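Local atomic coordinates of 5-carboxyvanillate decarboxylase (Sphingomonas paucimobilis, PDB entry 4L6D), a protein that probably removes a carboxyl group from 5-carboxyvanillate to give vanillate, using a manganese ion held in an amidohydrolase-type barrel. Residues A126-I129 with E130-A133; L150-D154 with P155-P159; E261-R264 with R265-I269; I315-D318 with V319-M322. All blocks are in the same frame, centred on the assembly; numbering follows the deposited sequence.

Contact 1 of 4, residues A126-I129 with E130-A133; sequences AREI and ERVA
Two salt bridges between residues three apart, Glu128 with Arg131 and Arg127 with Glu130, line helix 122-134, the crossover helix of the beta-alpha-beta unit that links strands 111-115 and 140-144. The first is a side-on, two-pronged grip. Arg131 NE donates to Glu128 OE1 at 2.9 Å, and Arg131 NH1 reaches Glu128 OE2 at 2.8 Å on its syn lone pair. The two chains run alongside each other, but their flat ends are not coplanar: carboxylate and guanidinium planes are 41° apart. With CG anti to the backbone N (chi1 -177°) and a bend at chi2, Glu128 brings both oxygens to that edge. Its OE2 also accepts from Asn97, while Arg131 NH2 pairs with Asp98, which fixes the guanidinium from a second direction.

The exposed pair is looser. Arg127 NH2 stands 3.1 Å from Glu130 OE2 with the planes 74° apart, and two waters reinforce it: one molecule accepts from Arg127 NH2 and donates to Glu130 OE2, a second joins Arg127 NH1 to Glu130 OE1. The i to i+4 backbone bonds of the helix include Val132 N to Glu128 O at 2.8 Å.

Around the helix, Glu128, Arg131 and Val132 touch helix 86-106, Ala126, Ile129 and Ala133 meet helix 158-167, and Ile129 and Val132 rest on Leu141 of strand 140-144.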
# COMPACT_ATOMS: atom_id res chain seq x y z
N ALA A 126 13.86 21.54 16.32
CA ALA A 126 14.67 20.81 17.30
C ALA A 126 14.58 21.42 18.70
O ALA A 126 14.46 20.69 19.69
CB ALA A 126 16.11 20.70 16.84
N ARG A 127 14.64 22.75 18.79
CA ARG A 127 14.44 23.44 20.06
C ARG A 127 13.05 23.17 20.63
O ARG A 127 12.90 22.93 21.83
CB ARG A 127 14.59 24.96 19.89
CG ARG A 127 15.94 25.40 19.37
CD ARG A 127 17.07 24.89 20.24
NE ARG A 127 16.93 25.33 21.62
CZ ARG A 127 17.54 24.74 22.64
NH1 ARG A 127 17.38 25.19 23.88
NH2 ARG A 127 18.30 23.68 22.42
N GLU A 128 12.03 23.23 19.79
CA GLU A 128 10.66 23.02 20.26
C GLU A 128 10.44 21.60 20.74
O GLU A 128 9.77 21.37 21.76
CB GLU A 128 9.65 23.41 19.18
CG GLU A 128 8.17 23.29 19.60
CD GLU A 128 7.77 24.17 20.78
OE1 GLU A 128 8.55 25.06 21.19
OE2 GLU A 128 6.67 23.96 21.31
N ILE A 129 11.02 20.63 20.03
CA ILE A 129 10.93 19.23 20.44
C ILE A 129 11.52 19.06 21.84
O ILE A 129 10.90 18.40 22.68
CB ILE A 129 11.62 18.33 19.40
CG1 ILE A 129 10.73 18.25 18.16
CG2 ILE A 129 11.89 16.92 19.96
CD1 ILE A 129 11.45 17.83 16.89
N GLU A 130 12.67 19.67 22.10
CA GLU A 130 13.26 19.61 23.43
C GLU A 130 12.34 20.24 24.47
O GLU A 130 12.17 19.69 25.56
CB GLU A 130 14.63 20.29 23.45
CG GLU A 130 15.24 20.37 24.85
CD GLU A 130 16.65 20.92 24.85
OE1 GLU A 130 17.16 21.19 25.95
OE2 GLU A 130 17.24 21.07 23.76
N ARG A 131 11.72 21.37 24.13
CA ARG A 131 10.80 22.03 25.06
C ARG A 131 9.58 21.16 25.36
O ARG A 131 9.13 21.08 26.51
CB ARG A 131 10.38 23.41 24.53
CG ARG A 131 9.63 24.27 25.54
CD ARG A 131 9.20 25.62 24.95
NE ARG A 131 8.07 25.47 24.04
CZ ARG A 131 6.80 25.68 24.39
NH1 ARG A 131 5.84 25.52 23.49
NH2 ARG A 131 6.49 26.06 25.62
N VAL A 132 9.04 20.52 24.32
CA VAL A 132 7.90 19.62 24.48
C VAL A 132 8.22 18.50 25.46
O VAL A 132 7.42 18.18 26.34
CB VAL A 132 7.47 19.04 23.09
CG1 VAL A 132 6.55 17.85 23.25
CG2 VAL A 132 6.82 20.13 22.24
N ALA A 133 9.42 17.93 25.32
CA ALA A 133 9.85 16.81 26.14
C ALA A 133 10.15 17.21 27.58
O ALA A 133 9.69 16.55 28.51
CB ALA A 133 11.07 16.13 25.51
O HOH W 1 16.96 20.86 20.98
O HOH W 2 19.66 22.22 24.14
O HOH W 3 17.77 24.00 26.72

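Contact 2 of 4, residues L150-D154 with P155-P159; sequences LYYDD and PFFHP
Phe157 folds back onto Leu150 and Tyr152 where the loop after strand 140-144 enters helix 158-167, through a type I beta turn (Tyr151 to Asp154) and a short 3-10 segment. Aromatic contacts dominate. Tyr152 and Phe157 form a T-shaped pair, centroids 4.9 Å apart and planes at 79°, with the CD1-CE1 edge of Tyr152 over the face of Phe157. CE1 lies above the ring centre, whereas CD1 comes to 3.5 Å from Phe157 CD2. Phe156 CD2 lies over the opposite face, offset toward the rim. Around the edge of the same ring, Leu150 CB lies 3.8 Å from Phe157 CE2, and Tyr151 O is also near its plane.

Hydrogen bonds centre on Asp154, which uses both side chain and backbone. Its CG is anti to the backbone N (chi1 -166°), bringing OD1 forward to the amide of Phe156; the bond from Phe156 N to Asp154 OD1 is 2.8 Å and nearly straight, on the anti lone pair, and makes an Asx turn at the start of the 3-10 segment 155-157. Phe157 N donates to Asp154 O at 3.0 Å, from well above the carbonyl plane.

Polar ends also tie the turn to other elements: Tyr152 OH bonds Thr147, and Asp153 OD2 bonds Tyr189 of the second subunit. A water bridges the turn to the helix, donating to Asp153 O and lying 2.8 Å from His158 NE2, in the plane of the imidazole.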
# COMPACT_ATOMS: atom_id res chain seq x y z
N LEU A 150 8.64 16.78 0.67
CA LEU A 150 9.82 15.96 0.90
C LEU A 150 9.48 14.94 1.96
O LEU A 150 8.66 15.20 2.85
CB LEU A 150 10.98 16.81 1.40
CG LEU A 150 11.45 17.92 0.47
CD1 LEU A 150 12.48 18.77 1.18
CD2 LEU A 150 12.03 17.31 -0.79
N TYR A 151 10.14 13.78 1.89
CA TYR A 151 9.94 12.71 2.85
C TYR A 151 11.09 12.67 3.86
O TYR A 151 12.10 13.36 3.67
CB TYR A 151 9.75 11.38 2.12
CG TYR A 151 8.49 11.40 1.30
CD1 TYR A 151 7.25 11.38 1.92
CD2 TYR A 151 8.52 11.46 -0.09
CE1 TYR A 151 6.07 11.43 1.19
CE2 TYR A 151 7.34 11.50 -0.84
CZ TYR A 151 6.12 11.48 -0.19
OH TYR A 151 4.95 11.52 -0.93
N TYR A 152 10.94 11.87 4.91
CA TYR A 152 11.83 11.99 6.07
C TYR A 152 13.13 11.21 5.95
O TYR A 152 13.89 11.11 6.91
CB TYR A 152 11.09 11.72 7.39
CG TYR A 152 10.04 12.79 7.63
CD1 TYR A 152 10.36 14.14 7.48
CD2 TYR A 152 8.73 12.45 7.93
CE1 TYR A 152 9.41 15.12 7.65
CE2 TYR A 152 7.77 13.43 8.12
CZ TYR A 152 8.11 14.76 7.97
OH TYR A 152 7.16 15.75 8.14
N ASP A 153 13.40 10.68 4.75
CA ASP A 153 14.74 10.24 4.40
C ASP A 153 15.65 11.43 4.06
O ASP A 153 16.87 11.29 4.06
CB ASP A 153 14.71 9.27 3.21
CG ASP A 153 14.10 9.88 1.96
OD1 ASP A 153 12.94 10.36 2.03
OD2 ASP A 153 14.75 9.85 0.89
N ASP A 154 15.08 12.58 3.75
CA ASP A 154 15.88 13.71 3.29
C ASP A 154 16.74 14.24 4.44
O ASP A 154 16.23 14.48 5.53
CB ASP A 154 14.96 14.81 2.74
CG ASP A 154 15.72 15.87 1.95
OD1 ASP A 154 16.71 16.44 2.47
OD2 ASP A 154 15.34 16.11 0.79
N PRO A 155 18.05 14.39 4.20
CA PRO A 155 18.98 14.88 5.23
C PRO A 155 18.63 16.26 5.76
O PRO A 155 19.10 16.62 6.84
CB PRO A 155 20.32 14.91 4.50
CG PRO A 155 20.20 13.79 3.50
CD PRO A 155 18.77 13.92 3.00
N PHE A 156 17.82 17.02 5.03
CA PHE A 156 17.33 18.30 5.53
C PHE A 156 16.69 18.17 6.91
O PHE A 156 16.80 19.08 7.74
CB PHE A 156 16.32 18.88 4.53
CG PHE A 156 15.74 20.20 4.94
CD1 PHE A 156 16.50 21.36 4.90
CD2 PHE A 156 14.41 20.29 5.34
CE1 PHE A 156 15.95 22.59 5.27
CE2 PHE A 156 13.86 21.51 5.70
CZ PHE A 156 14.62 22.65 5.66
N PHE A 157 16.06 17.03 7.17
CA PHE A 157 15.34 16.83 8.42
C PHE A 157 16.18 16.13 9.49
O PHE A 157 15.66 15.84 10.57
CB PHE A 157 14.04 16.05 8.20
CG PHE A 157 13.10 16.68 7.21
CD1 PHE A 157 12.45 17.87 7.50
CD2 PHE A 157 12.86 16.07 5.98
CE1 PHE A 157 11.57 18.45 6.59
CE2 PHE A 157 11.98 16.64 5.06
CZ PHE A 157 11.33 17.83 5.36
N HIS A 158 17.45 15.85 9.21
CA HIS A 158 18.29 15.20 10.22
C HIS A 158 18.26 15.90 11.59
O HIS A 158 18.14 15.23 12.60
CB HIS A 158 19.72 14.98 9.73
CG HIS A 158 19.86 13.85 8.77
ND1 HIS A 158 21.05 13.55 8.14
CD2 HIS A 158 18.96 12.95 8.32
CE1 HIS A 158 20.87 12.51 7.34
NE2 HIS A 158 19.61 12.13 7.44
N PRO A 159 18.33 17.25 11.63
CA PRO A 159 18.28 17.88 12.96
C PRO A 159 16.99 17.60 13.73
O PRO A 159 17.01 17.57 14.95
CB PRO A 159 18.41 19.37 12.64
CG PRO A 159 19.18 19.41 11.37
CD PRO A 159 18.67 18.24 10.58
O HOH W 4 18.88 10.14 5.56

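Contact 3 of 4, residues E261-R264 with R265-I269; sequences EYFR and RNFAI
The rings of Phe263 and Phe267 lie nearly parallel as an offset stack, with planes 17° apart and centroids 4.8 Å apart, where helix 259-266 gives way to strand 267-270. The shift places Phe267 CB over the middle of the Phe263 ring, a CH-pi contact at 3.9 Å to the centroid, with Phe263 CD1 over the rim of the Phe267 ring. A CG anti to the backbone N (chi1 -164°) directs the Phe263 ring toward the strand. At its edge, Phe263 CZ meets Ile269 CG2 at 3.8 Å.

Tyr262, Arg265 and Asn266 point the same way. The guanidinium stands steeply to the tyrosine ring, planes 79° apart, and Arg265 NH2 comes to 3.6 Å from Tyr262 CE1 at the ring edge. Arg265 grips one atom twice along its guanidinium edge: NH2 donates to Asn266 OD1 at 3.0 Å in the carbonyl plane, on a lone pair, whereas NE, at 2.9 Å, comes from above that plane. Asn266 ND2 bonds the carbonyls of Leu221 and Pro219 in a nearby loop. A leucine here would probably leave those carbonyls and the Arg265 guanidinium without their mates.

Arg264, on the same helix, touches bound vanillate and bonds Val286 O. Thus stacked phenylalanine rings, with Ile269 at the edge of one, fill the helix-to-strand junction, while both bonds from Arg265 to the asparagine oxygen probably limit the turning of the guanidinium.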
# COMPACT_ATOMS: atom_id res chain seq x y z
N GLU A 261 13.12 -5.88 10.36
CA GLU A 261 13.73 -5.75 11.68
C GLU A 261 13.74 -4.31 12.18
O GLU A 261 13.52 -4.08 13.37
CB GLU A 261 15.13 -6.38 11.71
CG GLU A 261 15.07 -7.90 11.55
CD GLU A 261 16.40 -8.55 11.24
OE1 GLU A 261 17.38 -7.85 10.93
OE2 GLU A 261 16.47 -9.80 11.30
N TYR A 262 13.97 -3.35 11.29
CA TYR A 262 13.71 -1.95 11.65
C TYR A 262 12.26 -1.75 12.01
O TYR A 262 11.95 -1.02 12.96
CB TYR A 262 14.09 -0.98 10.53
CG TYR A 262 15.56 -1.00 10.27
CD1 TYR A 262 16.45 -0.47 11.20
CD2 TYR A 262 16.07 -1.59 9.12
CE1 TYR A 262 17.81 -0.50 10.98
CE2 TYR A 262 17.43 -1.63 8.89
CZ TYR A 262 18.30 -1.09 9.82
OH TYR A 262 19.67 -1.14 9.62
N PHE A 263 11.35 -2.35 11.25
CA PHE A 263 9.95 -2.09 11.53
C PHE A 263 9.59 -2.61 12.92
O PHE A 263 8.93 -1.92 13.69
CB PHE A 263 9.01 -2.67 10.46
CG PHE A 263 7.64 -2.10 10.53
CD1 PHE A 263 7.37 -0.85 9.99
CD2 PHE A 263 6.63 -2.74 11.23
CE1 PHE A 263 6.12 -0.28 10.09
CE2 PHE A 263 5.36 -2.18 11.33
CZ PHE A 263 5.10 -0.94 10.76
N ARG A 264 10.08 -3.79 13.29
CA ARG A 264 9.75 -4.32 14.61
C ARG A 264 10.53 -3.61 15.72
O ARG A 264 10.00 -3.45 16.83
CB ARG A 264 9.99 -5.84 14.67
CG ARG A 264 9.05 -6.66 13.78
CD ARG A 264 9.27 -8.16 13.98
NE ARG A 264 8.83 -8.91 12.80
CZ ARG A 264 9.60 -9.20 11.76
NH1 ARG A 264 10.88 -8.83 11.75
NH2 ARG A 264 9.11 -9.88 10.73
N ARG A 265 11.77 -3.20 15.46
CA ARG A 265 12.59 -2.56 16.49
C ARG A 265 12.16 -1.13 16.75
O ARG A 265 12.04 -0.70 17.90
CB ARG A 265 14.07 -2.58 16.11
CG ARG A 265 15.01 -2.12 17.22
CD ARG A 265 16.47 -2.04 16.76
NE ARG A 265 16.64 -0.94 15.81
CZ ARG A 265 17.80 -0.53 15.32
NH1 ARG A 265 18.94 -1.12 15.67
NH2 ARG A 265 17.82 0.50 14.47
N ASN A 266 11.95 -0.38 15.66
CA ASN A 266 11.75 1.07 15.73
C ASN A 266 10.32 1.56 15.59
O ASN A 266 10.06 2.75 15.83
CB ASN A 266 12.63 1.76 14.69
CG ASN A 266 14.11 1.62 14.99
OD1 ASN A 266 14.80 0.76 14.43
ND2 ASN A 266 14.60 2.47 15.90
N PHE A 267 9.41 0.69 15.18
CA PHE A 267 8.02 1.11 14.99
C PHE A 267 7.05 0.38 15.90
O PHE A 267 7.31 -0.75 16.33
CB PHE A 267 7.55 0.86 13.55
CG PHE A 267 8.22 1.73 12.51
CD1 PHE A 267 9.54 1.55 12.18
CD2 PHE A 267 7.48 2.67 11.82
CE1 PHE A 267 10.15 2.34 11.20
CE2 PHE A 267 8.07 3.46 10.83
CZ PHE A 267 9.40 3.29 10.53
N ALA A 268 5.92 1.03 16.15
CA ALA A 268 4.73 0.38 16.69
C ALA A 268 3.57 0.91 15.86
O ALA A 268 3.71 1.91 15.14
CB ALA A 268 4.54 0.70 18.18
N ILE A 269 2.43 0.24 15.95
CA ILE A 269 1.27 0.59 15.13
C ILE A 269 0.03 0.79 15.98
O ILE A 269 -0.03 0.35 17.12
CB ILE A 269 0.98 -0.47 14.02
CG1 ILE A 269 0.42 -1.77 14.61
CG2 ILE A 269 2.25 -0.77 13.24
CD1 ILE A 269 -0.18 -2.68 13.54
O HOH W 5 8.99 -1.22 18.58

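Contact 4 of 4, residues I315-D318 with V319-M322; sequences IPED and VKAM
Val319 opens the second segment against Ile315 and Pro316, with CG1 4.1 Å from Ile315 CD1 and CB facing Pro316 CD. Its amide makes a weak, strongly bent bond of 2.8 Å to Asp318 OD1. Next, Lys320 donates its backbone N to Pro316 O at 2.9 Å, the first i to i+4 bond of the helix, while Ile315 CD1 packs on Lys320 CA at 3.7 Å. The lysine side chain leaves with CG anti to the backbone N (chi1 -172°) and bends at chi3, running beside Glu317, so that NZ meets the syn lone pair of Glu317 OE2 at 2.8 Å. Lys320 NZ also donates to Arg311 O. With a methionine at Lys320, Glu317 would probably lose its charged mate and Arg311 O its donor. Ala321 N bonds Glu317 O at 2.9 Å. Met322 N then reaches Asp318 O at 3.2 Å, and its CG lies against the same carbonyl oxygen; the side chain also touches Pro289.

Pro316 holds the N-cap position of helix 317-331, away from the annotated sites. Acidic residues in the first turn, here Glu317 and Asp318, are typical of a helix start, where their carboxylates would probably complement the helix dipole.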
# COMPACT_ATOMS: atom_id res chain seq x y z
N ILE A 315 -8.77 -12.47 21.35
CA ILE A 315 -7.41 -12.57 21.84
C ILE A 315 -7.51 -12.70 23.36
O ILE A 315 -8.52 -12.31 23.95
CB ILE A 315 -6.57 -11.33 21.45
CG1 ILE A 315 -7.23 -10.05 21.99
CG2 ILE A 315 -6.39 -11.28 19.94
CD1 ILE A 315 -6.54 -8.76 21.58
N PRO A 316 -6.47 -13.26 24.01
CA PRO A 316 -6.52 -13.43 25.46
C PRO A 316 -6.63 -12.09 26.18
O PRO A 316 -6.23 -11.07 25.61
CB PRO A 316 -5.18 -14.11 25.78
CG PRO A 316 -4.81 -14.80 24.51
CD PRO A 316 -5.29 -13.89 23.41
N GLU A 317 -7.16 -12.09 27.39
CA GLU A 317 -7.37 -10.84 28.13
C GLU A 317 -6.08 -10.07 28.39
O GLU A 317 -6.07 -8.84 28.36
CB GLU A 317 -8.09 -11.12 29.45
CG GLU A 317 -9.56 -11.45 29.28
CD GLU A 317 -10.33 -10.32 28.60
OE1 GLU A 317 -10.54 -9.27 29.24
OE2 GLU A 317 -10.71 -10.49 27.43
N ASP A 318 -4.98 -10.78 28.65
CA ASP A 318 -3.75 -10.04 28.89
C ASP A 318 -3.23 -9.32 27.64
O ASP A 318 -2.79 -8.18 27.72
CB ASP A 318 -2.66 -10.85 29.62
CG ASP A 318 -2.27 -12.15 28.92
OD1 ASP A 318 -2.70 -12.41 27.77
OD2 ASP A 318 -1.49 -12.90 29.55
N VAL A 319 -3.32 -9.97 26.49
CA VAL A 319 -2.92 -9.34 25.23
C VAL A 319 -3.89 -8.19 24.92
O VAL A 319 -3.49 -7.13 24.44
CB VAL A 319 -2.89 -10.35 24.07
CG1 VAL A 319 -2.67 -9.66 22.75
CG2 VAL A 319 -1.77 -11.37 24.30
N LYS A 320 -5.17 -8.40 25.22
CA LYS A 320 -6.17 -7.36 24.97
C LYS A 320 -5.86 -6.12 25.81
O LYS A 320 -5.99 -5.00 25.31
CB LYS A 320 -7.58 -7.88 25.30
CG LYS A 320 -8.68 -6.91 24.89
CD LYS A 320 -10.03 -7.33 25.43
CE LYS A 320 -10.57 -8.53 24.67
NZ LYS A 320 -11.83 -9.02 25.33
N ALA A 321 -5.43 -6.31 27.05
CA ALA A 321 -5.09 -5.17 27.91
C ALA A 321 -3.88 -4.42 27.34
O ALA A 321 -3.83 -3.19 27.41
CB ALA A 321 -4.80 -5.62 29.32
N MET A 322 -2.92 -5.15 26.78
CA MET A 322 -1.75 -4.51 26.17
C MET A 322 -2.19 -3.64 25.00
O MET A 322 -1.82 -2.46 24.92
CB MET A 322 -0.73 -5.56 25.69
CG MET A 322 -0.16 -6.42 26.81
SD MET A 322 0.65 -7.93 26.23
CE MET A 322 2.07 -7.21 25.42

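The four contacts come in series along the chain and are spread round the eight-stranded parallel barrel of the amidohydrolase fold. Contact 1 lies on helix 122-134 and contact 2 leads into the next crossover helix, 158-167; their centres are 18 Å apart, yet Ala126 CB packs 3.8 Å from Pro159 O. Contact 3 enters strand 267-270, its nearest atoms about 9 Å from contact 2 and about 8 Å from contact 4. Contact 4, at the start of helix 317-331, lies across the chain's centre from contact 2, centres 37 Å apart. All fix helices and junctions of the barrel's outer layer; contact 3 alone includes a vanillate-pocket residue, Arg264, and contact 2 reaches the second subunit.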